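Local coordinates for protein endo-beta-1,4-glucanase (Bacillus licheniformis, PDB 2JEN) that probably cleaves the beta-1,4-linked glucan backbone of plant cell-wall xyloglucan as a family 12 glycoside hydrolase, at residues A135-L140 with S237-T242; M157-N162 with V199-R204. The protein carries 1 engineered substitution. All blocks are in the same frame, centred on the assembly; numbering follows the deposited sequence.

Contact 1 (A135-L140 with S237-T242); sequences AYDIWL and SVEFGT. With GLC (alpha-D-glucopyranose), chain B.
D137 N donates to E239 O at 2.8 Å (N-H...O 162°), and E239 N returns the bond to D137 O. A135 with G241 and W139 with S237 are the flanking hydrogen-bonded pairs, the latter weak on one side. On the face carrying D137, W139 and E239, one water accepts from W139 NE1 (3.2 Å) and lies 2.7 Å from D137 OD2 and 2.8 Å from E239 OE1, spanning the two carboxylates. E239 runs out extended, bringing OE2 to 3.3 Å from W139 CD1, a contact at the indole edge with carboxylate and ring planes 67° apart; OE2 is hydrogen-bonded to H97 ND1. W139 CH2 then meets O3 of the glucose of chain B at 3.3 Å.

On the other face, F240 turns its ring edge onto Y136: CG stands anti to the backbone N (chi1 178°), which sets CD2 over the centre of the tyrosine ring, 3.8 Å from Y136 CE2. V238 CG1 touches Y136 CD1 at 3.8 Å. A serine in place of this tyrosine would probably leave the F240 edge without its aromatic platform and V238 CG1 without a neighbour. Packing on strands 118-128 and 247-260 on this side, and sugar on the other, are typical of the family 12 beta-jelly-roll cleft.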
loop_
_atom_site.group_PDB
_atom_site.type_symbol
_atom_site.label_atom_id
_atom_site.label_comp_id
_atom_site.label_asym_id
_atom_site.label_seq_id
_atom_site.Cartn_x
_atom_site.Cartn_y
_atom_site.Cartn_z
ATOM N N ALA A 135 25.369 10.408 8.034
ATOM C CA ALA A 135 25.990 11.368 8.924
ATOM C C ALA A 135 25.581 11.193 10.372
ATOM O O ALA A 135 24.387 10.982 10.664
ATOM C CB ALA A 135 25.668 12.806 8.491
ATOM N N TYR A 136 26.552 11.343 11.278
ATOM C CA TYR A 136 26.260 11.591 12.660
ATOM C C TYR A 136 25.745 13.003 12.826
ATOM O O TYR A 136 26.217 13.920 12.138
ATOM C CB TYR A 136 27.481 11.448 13.545
ATOM C CG TYR A 136 27.891 10.024 13.806
ATOM C CD1 TYR A 136 27.309 9.289 14.827
ATOM C CD2 TYR A 136 28.850 9.375 13.006
ATOM C CE1 TYR A 136 27.661 7.982 15.051
ATOM C CE2 TYR A 136 29.199 8.056 13.223
ATOM C CZ TYR A 136 28.615 7.351 14.270
ATOM O OH TYR A 136 28.979 6.030 14.513
ATOM N N ASP A 137 24.826 13.175 13.758
ATOM C CA ASP A 137 24.317 14.493 14.182
ATOM C C ASP A 137 24.373 14.527 15.687
ATOM O O ASP A 137 23.755 13.685 16.365
ATOM C CB ASP A 137 22.885 14.716 13.685
ATOM C CG ASP A 137 22.480 16.163 13.557
ATOM O OD1 ASP A 137 23.317 17.062 13.348
ATOM O OD2 ASP A 137 21.285 16.430 13.583
ATOM N N ILE A 138 25.220 15.411 16.219
ATOM C CA ILE A 138 25.467 15.520 17.640
ATOM C C ILE A 138 24.937 16.866 18.105
ATOM O O ILE A 138 25.294 17.902 17.549
ATOM C CB ILE A 138 26.976 15.406 17.922
ATOM C CG1 ILE A 138 27.555 14.071 17.425
ATOM C CG2 ILE A 138 27.289 15.625 19.408
ATOM C CD1 ILE A 138 28.595 14.164 16.376
ATOM N N TRP A 139 24.036 16.860 19.088
ATOM C CA TRP A 139 23.387 18.057 19.576
ATOM C C TRP A 139 23.970 18.468 20.908
ATOM O O TRP A 139 24.216 17.615 21.766
ATOM C CB TRP A 139 21.897 17.837 19.750
ATOM C CG TRP A 139 21.151 17.650 18.496
ATOM C CD1 TRP A 139 20.526 16.502 18.054
ATOM C CD2 TRP A 139 20.890 18.661 17.517
ATOM N NE1 TRP A 139 19.915 16.754 16.850
ATOM C CE2 TRP A 139 20.119 18.079 16.507
ATOM C CE3 TRP A 139 21.232 20.008 17.400
ATOM C CZ2 TRP A 139 19.686 18.790 15.422
ATOM C CZ3 TRP A 139 20.786 20.708 16.324
ATOM C CH2 TRP A 139 20.019 20.118 15.345
ATOM N N LEU A 140 24.173 19.781 21.070
ATOM C CA LEU A 140 24.650 20.345 22.325
ATOM C C LEU A 140 23.719 21.451 22.793
ATOM O O LEU A 140 23.065 22.124 21.999
ATOM C CB LEU A 140 26.085 20.883 22.174
ATOM C CG LEU A 140 27.134 19.870 21.729
ATOM C CD1 LEU A 140 27.349 19.810 20.233
ATOM C CD2 LEU A 140 28.461 20.126 22.482
ATOM N N SER A 237 22.958 14.518 22.692
ATOM C CA SER A 237 22.514 13.486 21.741
ATOM C C SER A 237 23.648 13.104 20.837
ATOM O O SER A 237 24.414 13.976 20.419
ATOM C CB SER A 237 21.360 14.124 20.921
ATOM O OG SER A 237 20.836 13.285 19.933
ATOM N N VAL A 238 23.710 11.818 20.446
ATOM C CA VAL A 238 24.449 11.358 19.284
ATOM C C VAL A 238 23.465 10.564 18.453
ATOM O O VAL A 238 22.865 9.596 18.939
ATOM C CB VAL A 238 25.672 10.506 19.643
ATOM C CG1 VAL A 238 26.311 9.902 18.416
ATOM C CG2 VAL A 238 26.682 11.348 20.453
ATOM N N GLU A 239 23.299 11.009 17.224
ATOM C CA GLU A 239 22.385 10.395 16.269
ATOM C C GLU A 239 23.167 9.978 15.041
ATOM O O GLU A 239 24.198 10.596 14.727
ATOM C CB GLU A 239 21.277 11.378 15.855
ATOM C CG GLU A 239 20.665 12.116 17.008
ATOM C CD GLU A 239 19.495 13.003 16.687
ATOM O OE1 GLU A 239 19.108 13.124 15.511
ATOM O OE2 GLU A 239 18.966 13.603 17.653
ATOM N N PHE A 240 22.701 8.977 14.316
ATOM C CA PHE A 240 23.306 8.597 13.044
ATOM C C PHE A 240 22.186 8.317 12.072
ATOM O O PHE A 240 21.264 7.554 12.382
ATOM C CB PHE A 240 24.167 7.347 13.163
ATOM C CG PHE A 240 24.764 6.907 11.851
ATOM C CD1 PHE A 240 24.159 5.935 11.101
ATOM C CD2 PHE A 240 25.908 7.514 11.353
ATOM C CE1 PHE A 240 24.687 5.568 9.870
ATOM C CE2 PHE A 240 26.422 7.171 10.137
ATOM C CZ PHE A 240 25.826 6.178 9.397
ATOM N N GLY A 241 22.255 8.924 10.890
ATOM C CA GLY A 241 21.212 8.670 9.915
ATOM C C GLY A 241 21.565 9.160 8.556
ATOM O O GLY A 241 22.747 9.438 8.281
ATOM N N THR A 242 20.576 9.180 7.668
ATOM C CA THR A 242 20.774 9.633 6.300
ATOM C C THR A 242 19.912 10.848 6.060
ATOM O O THR A 242 18.699 10.737 6.024
ATOM C CB THR A 242 20.449 8.538 5.283
ATOM O OG1 THR A 242 19.091 8.123 5.475
ATOM C CG2 THR A 242 21.334 7.302 5.400
HETATM C C1 GLC B . 21.752 19.540 10.578
HETATM C C2 GLC B . 20.727 20.611 10.946
HETATM C C3 GLC B . 19.778 20.036 11.964
HETATM C C4 GLC B . 19.053 18.851 11.335
HETATM C C5 GLC B . 20.155 17.853 10.955
HETATM C C6 GLC B . 19.640 16.495 10.464
HETATM O O1 GLC B . 22.725 19.998 9.681
HETATM O O2 GLC B . 21.249 21.774 11.549
HETATM O O3 GLC B . 18.976 21.139 12.389
HETATM O O4 GLC B . 18.202 18.232 12.274
HETATM O O5 GLC B . 21.017 18.463 10.004
HETATM O O6 GLC B . 18.742 16.634 9.383
HETATM O O HOH W 1 18.764 15.514 14.166
#

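Contact 2 (M157-N162 with V199-R204); sequences MIWLNN and VFSFIR. With GLC (alpha-D-glucopyranose), chain B; GLC (alpha-D-glucopyranose), chain C.
M157 and V199 meet through CG and CG2 at 4.2 Å beside the glucose of chain B, where V199 CG2 comes within 3.9 Å of the sugar's O1. The methionine runs out extended to its sulfur (chi2 -163°), and M157 SD lies 3.4 Å from O3 of the glucose of chain C. The bend at the last torsion then turns M157 CE to 3.6 Å from O5 of the chain B glucose. W159 meets the chain C glucose with the rim of its indole, CH2 being 3.6 Å from O2, which sits in the ring plane.

I203, modelled in two conformers, backs the indole in the one described here: CD1 stands 3.8 Å from the centroid of the six-membered ring and 14° off its normal, a CH-pi contact over the face. CG1 lies alongside W159 CD2 on the same side. W159 NE1 is buried with no hydrogen-bonding partner in the model.

The backbones beneath form a parallel pair, their short axes 15° apart, within the largely antiparallel beta-jelly roll of family 12. F200 O and F202 O accept from M157 N and W159 N, while M157 O and W159 O accept from F202 N and R204 N.

On the reverse face F202 brings CD1 to 3.5 Å from M157 O, which lies in the plane of the phenyl ring at its edge. F218 of helix 215-225 makes an edge-to-face pair with that ring. Past W159 the chain turns a corner at L160, and L160 with N161 forms a classic beta bulge opposite A134. N162 CB then comes back to I203 CG2 at 4.2 Å, and its OD1 accepts from A165 N.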
loop_
_atom_site.group_PDB
_atom_site.type_symbol
_atom_site.label_atom_id
_atom_site.label_comp_id
_atom_site.label_asym_id
_atom_site.label_seq_id
_atom_site.Cartn_x
_atom_site.Cartn_y
_atom_site.Cartn_z
ATOM N N MET A 157 28.074 17.644 12.817
ATOM C CA MET A 157 27.774 16.585 11.884
ATOM C C MET A 157 29.060 15.919 11.420
ATOM O O MET A 157 30.075 16.588 11.168
ATOM C CB MET A 157 27.056 17.127 10.665
ATOM C CG MET A 157 25.835 17.907 10.978
ATOM S SD MET A 157 24.799 18.098 9.532
ATOM C CE MET A 157 23.967 16.497 9.479
ATOM N N ILE A 158 29.038 14.611 11.281
ATOM C CA ILE A 158 30.178 13.834 10.813
ATOM C C ILE A 158 29.679 12.956 9.699
ATOM O O ILE A 158 29.005 11.941 9.958
ATOM C CB ILE A 158 30.869 13.049 11.942
ATOM C CG1 ILE A 158 31.223 13.943 13.136
ATOM C CG2 ILE A 158 32.097 12.309 11.373
ATOM C CD1 ILE A 158 31.787 13.242 14.322
ATOM N N TRP A 159 29.979 13.329 8.472
ATOM C CA TRP A 159 29.467 12.651 7.294
ATOM C C TRP A 159 30.423 11.546 6.843
ATOM O O TRP A 159 31.574 11.809 6.466
ATOM C CB TRP A 159 29.244 13.587 6.102
ATOM C CG TRP A 159 28.310 14.743 6.288
ATOM C CD1 TRP A 159 27.999 15.424 7.435
ATOM C CD2 TRP A 159 27.639 15.414 5.226
ATOM N NE1 TRP A 159 27.130 16.456 7.144
ATOM C CE2 TRP A 159 26.908 16.472 5.792
ATOM C CE3 TRP A 159 27.586 15.220 3.859
ATOM C CZ2 TRP A 159 26.128 17.338 5.025
ATOM C CZ3 TRP A 159 26.792 16.087 3.092
ATOM C CH2 TRP A 159 26.095 17.138 3.696
ATOM N N LEU A 160 29.943 10.311 6.885
ATOM C CA LEU A 160 30.666 9.156 6.380
ATOM C C LEU A 160 30.374 8.901 4.920
ATOM O O LEU A 160 31.131 8.196 4.257
ATOM C CB LEU A 160 30.338 7.934 7.212
ATOM C CG LEU A 160 30.661 7.996 8.693
ATOM C CD1 LEU A 160 30.365 6.662 9.392
ATOM C CD2 LEU A 160 32.096 8.478 8.996
ATOM N N ASN A 161 29.272 9.465 4.419
ATOM C CA ASN A 161 28.922 9.365 3.017
ATOM C C ASN A 161 28.394 10.710 2.585
ATOM O O ASN A 161 27.563 11.298 3.277
ATOM C CB ASN A 161 27.834 8.289 2.805
ATOM C CG ASN A 161 27.396 8.140 1.343
ATOM O OD1 ASN A 161 26.851 9.079 0.763
ATOM N ND2 ASN A 161 27.635 6.964 0.759
ATOM N N ASN A 162 28.867 11.200 1.430
ATOM C CA ASN A 162 28.270 12.343 0.752
ATOM C C ASN A 162 27.973 11.898 -0.659
ATOM O O ASN A 162 28.916 11.549 -1.407
ATOM C CB ASN A 162 29.228 13.563 0.730
ATOM C CG ASN A 162 28.619 14.769 0.121
ATOM O OD1 ASN A 162 27.426 14.771 -0.211
ATOM N ND2 ASN A 162 29.440 15.804 -0.118
ATOM N N VAL A 199 26.485 25.178 13.302
ATOM C CA VAL A 199 26.599 23.845 12.738
ATOM C C VAL A 199 28.024 23.684 12.205
ATOM O O VAL A 199 28.492 24.448 11.350
ATOM C CB VAL A 199 25.497 23.551 11.680
ATOM C CG1 VAL A 199 25.438 24.587 10.557
ATOM C CG2 VAL A 199 25.649 22.093 11.169
ATOM N N PHE A 200 28.688 22.665 12.721
ATOM C CA PHE A 200 30.020 22.313 12.362
ATOM C C PHE A 200 29.985 20.949 11.691
ATOM O O PHE A 200 29.567 19.967 12.341
ATOM C CB PHE A 200 30.921 22.226 13.592
ATOM C CG PHE A 200 30.889 23.455 14.462
ATOM C CD1 PHE A 200 31.671 24.543 14.162
ATOM C CD2 PHE A 200 30.114 23.491 15.605
ATOM C CE1 PHE A 200 31.637 25.659 14.980
ATOM C CE2 PHE A 200 30.106 24.586 16.441
ATOM C CZ PHE A 200 30.890 25.688 16.124
ATOM N N SER A 201 30.338 20.907 10.424
ATOM C CA SER A 201 30.256 19.654 9.640
ATOM C C SER A 201 31.629 19.185 9.251
ATOM O O SER A 201 32.443 19.964 8.771
ATOM C CB SER A 201 29.410 19.820 8.371
ATOM O OG SER A 201 28.105 20.307 8.693
ATOM N N PHE A 202 31.864 17.902 9.451
ATOM C CA PHE A 202 33.075 17.190 9.083
ATOM C C PHE A 202 32.713 16.165 8.011
ATOM O O PHE A 202 31.958 15.243 8.288
ATOM C CB PHE A 202 33.634 16.452 10.305
ATOM C CG PHE A 202 34.065 17.351 11.415
ATOM C CD1 PHE A 202 33.136 17.885 12.307
ATOM C CD2 PHE A 202 35.408 17.724 11.561
ATOM C CE1 PHE A 202 33.525 18.758 13.319
ATOM C CE2 PHE A 202 35.789 18.572 12.598
ATOM C CZ PHE A 202 34.883 19.101 13.460
ATOM N N ILE A 203 33.182 16.386 6.786
ATOM C CA ILE A 203 32.827 15.527 5.650
ATOM C C ILE A 203 34.019 14.695 5.242
ATOM O O ILE A 203 35.058 15.227 4.832
ATOM C CB ILE A 203 32.256 16.326 4.455
ATOM C CG1 ILE A 203 30.936 16.974 4.874
ATOM C CG2 ILE A 203 32.071 15.412 3.182
ATOM C CD1 ILE A 203 30.264 17.777 3.813
ATOM N N ARG A 204 33.916 13.397 5.374
ATOM C CA ARG A 204 35.076 12.553 5.070
ATOM C C ARG A 204 35.496 12.765 3.660
ATOM O O ARG A 204 34.674 12.931 2.788
ATOM C CB ARG A 204 34.774 11.072 5.362
ATOM C CG ARG A 204 36.037 10.247 5.563
ATOM C CD ARG A 204 35.661 8.812 5.912
ATOM N NE ARG A 204 36.850 7.957 6.119
ATOM C CZ ARG A 204 37.469 7.261 5.177
ATOM N NH1 ARG A 204 37.098 7.262 3.920
ATOM N NH2 ARG A 204 38.546 6.529 5.526
HETATM C C1 GLC B . 21.752 19.540 10.578
HETATM C C2 GLC B . 20.727 20.611 10.946
HETATM C C3 GLC B . 19.778 20.036 11.964
HETATM C C4 GLC B . 19.053 18.851 11.335
HETATM C C5 GLC B . 20.155 17.853 10.955
HETATM C C6 GLC B . 19.640 16.495 10.464
HETATM O O1 GLC B . 22.725 19.998 9.681
HETATM O O2 GLC B . 21.249 21.774 11.549
HETATM O O3 GLC B . 18.976 21.139 12.389
HETATM O O4 GLC B . 18.202 18.232 12.274
HETATM O O5 GLC B . 21.017 18.463 10.004
HETATM O O6 GLC B . 18.742 16.634 9.383
HETATM C C1 GLC C . 22.169 21.601 4.178
HETATM C C2 GLC C . 23.040 20.547 4.819
HETATM C C3 GLC C . 22.296 19.781 5.886
HETATM C C4 GLC C . 21.550 20.705 6.852
HETATM C C5 GLC C . 20.775 21.758 6.042
HETATM C C6 GLC C . 20.126 22.778 6.974
HETATM O O2 GLC C . 23.457 19.632 3.829
HETATM O O3 GLC C . 23.221 19.014 6.612
HETATM O O4 GLC C . 20.701 19.934 7.702
HETATM O O5 GLC C . 21.665 22.456 5.202
HETATM O O6 GLC C . 19.159 23.528 6.238
#

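Contacts 1 and 2 lie in one mixed sheet, their centres about 10 Å apart. Strands 131-141 and 154-163 follow each other in sequence and are antiparallel neighbours, giving the local order 234-244, 131-141, 154-163, 195-204. Along the chain, both segments of contact 2 fall between those of contact 1. The seam between them is direct: Y136 N is 2.8 Å from I158 O, a probable hydrogen bond, and A135 CB packs on W159 CD1 at 3.7 Å. D137 OD1 likewise approaches M157 CG at 3.6 Å. Both contacts touch the glucose of chain B, consistent with the neighbouring strands lining one part of the glycan-binding cleft.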